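Local atomic coordinates of biuret hydrolase (Pseudomonas sp., PDB entry 6C62), a protein that hydrolyses 1-carboxybiuret to urea-1,3-dicarboxylate and ammonia, a step in the bacterial degradation of the herbicide atrazine. Residues Val177-Leu181 with Cys182-Gly186. Numbering follows the deposited sequence.
Sequences VPASL and CGVWG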
# COMPACT_ATOMS: atom_id res chain seq x y z
N VAL A 177 21.36 14.85 4.93
CA VAL A 177 22.68 14.47 5.37
C VAL A 177 23.82 15.24 4.59
O VAL A 177 24.70 15.87 5.24
CB VAL A 177 22.87 12.92 5.34
CG1 VAL A 177 24.33 12.52 5.60
CG2 VAL A 177 21.94 12.26 6.39
N PRO A 178 23.83 15.22 3.25
CA PRO A 178 24.83 16.02 2.56
C PRO A 178 24.70 17.53 2.76
O PRO A 178 25.70 18.21 2.77
CB PRO A 178 24.68 15.64 1.07
CG PRO A 178 23.44 14.87 0.98
CD PRO A 178 23.04 14.38 2.35
N ALA A 179 23.50 18.05 2.91
CA ALA A 179 23.35 19.44 3.26
C ALA A 179 24.06 19.72 4.58
O ALA A 179 24.83 20.70 4.70
CB ALA A 179 21.88 19.84 3.37
N SER A 180 23.83 18.85 5.56
CA SER A 180 24.49 18.99 6.87
C SER A 180 26.02 18.96 6.77
O SER A 180 26.72 19.85 7.29
CB SER A 180 24.04 17.91 7.81
OG SER A 180 24.54 18.05 9.13
N LEU A 181 26.52 17.89 6.17
CA LEU A 181 27.92 17.64 6.10
C LEU A 181 28.72 18.58 5.18
O LEU A 181 29.88 18.87 5.51
CB LEU A 181 28.20 16.20 5.80
CG LEU A 181 27.59 15.18 6.75
CD1 LEU A 181 28.23 13.83 6.51
CD2 LEU A 181 27.80 15.60 8.20
N CYS A 182 28.10 19.07 4.11
CA CYS A 182 28.73 20.03 3.18
C CYS A 182 28.49 21.51 3.55
O CYS A 182 29.08 22.41 2.92
CB CYS A 182 28.30 19.77 1.75
SG CYS A 182 29.02 18.27 1.07
N GLY A 183 27.62 21.78 4.51
CA GLY A 183 27.32 23.12 4.83
C GLY A 183 26.56 23.88 3.76
O GLY A 183 26.88 25.03 3.47
N VAL A 184 25.50 23.26 3.23
CA VAL A 184 24.67 23.94 2.27
C VAL A 184 23.20 23.73 2.64
O VAL A 184 22.90 23.03 3.61
CB VAL A 184 24.94 23.45 0.82
CG1 VAL A 184 26.41 23.64 0.43
CG2 VAL A 184 24.55 21.97 0.66
N TRP A 185 22.32 24.38 1.90
CA TRP A 185 20.90 24.36 2.18
C TRP A 185 20.26 23.14 1.48
O TRP A 185 20.65 22.80 0.37
CB TRP A 185 20.19 25.63 1.70
CG TRP A 185 20.54 26.83 2.47
CD1 TRP A 185 21.63 27.68 2.27
CD2 TRP A 185 19.83 27.36 3.58
NE1 TRP A 185 21.61 28.69 3.20
CE2 TRP A 185 20.52 28.52 4.01
CE3 TRP A 185 18.71 26.94 4.29
CZ2 TRP A 185 20.10 29.26 5.12
CZ3 TRP A 185 18.31 27.69 5.37
CH2 TRP A 185 18.99 28.83 5.76
N GLY A 186 19.29 22.51 2.13
CA GLY A 186 18.52 21.45 1.49
C GLY A 186 17.06 21.53 1.89
O GLY A 186 16.71 22.02 3.01
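Ala179 and Val184 meet where helix 176-182 ends and the chain turns back into strand 185-188. Backbone bonds make the turn. Cys182 N donates to Pro178 O at 2.9 Å, a regular i to i-4 helical bond. Two residues on, Val184 N reaches back five residues to an in-plane lone pair of Ala179 O at 3.0 Å, the 6→1 bond of a Schellman motif. Gly183 between them has positive phi (68°), a conformation that glycine adopts most easily, and its N makes the 5→2 bond to Ser180 O, weak here at 3.5 Å.

The close packing needs small groups. Ala179 CB lies 3.4 Å from Val184 O and 3.9 Å from Gly186 N, so the small methyl lets the returning strand pass close. Glycine suits position 186 because the site of a beta carbon there faces the helix and is crowded by this methyl. Val184 places CG2 between its own backbone N and carbonyl carbon (CG1 chi1 -58°), which brings this branch to 3.8 Å from Ala179 CA and 4.4 Å from Ala179 CB, the hydrophobic contact across the motif. Cys182 folds back over the last turn, its SG 3.7 Å from Pro178 O.

The turn is wholly buried near the putative nucleophile Ser174, whose side chain lies close to that of Pro178. Cys182 and Val184 pack on helix 152-159, Ala179 faces Ala413 of strand 411-416, and Trp185 and Gly186 bond into the central mixed sheet between strands 208-213 and 411-416.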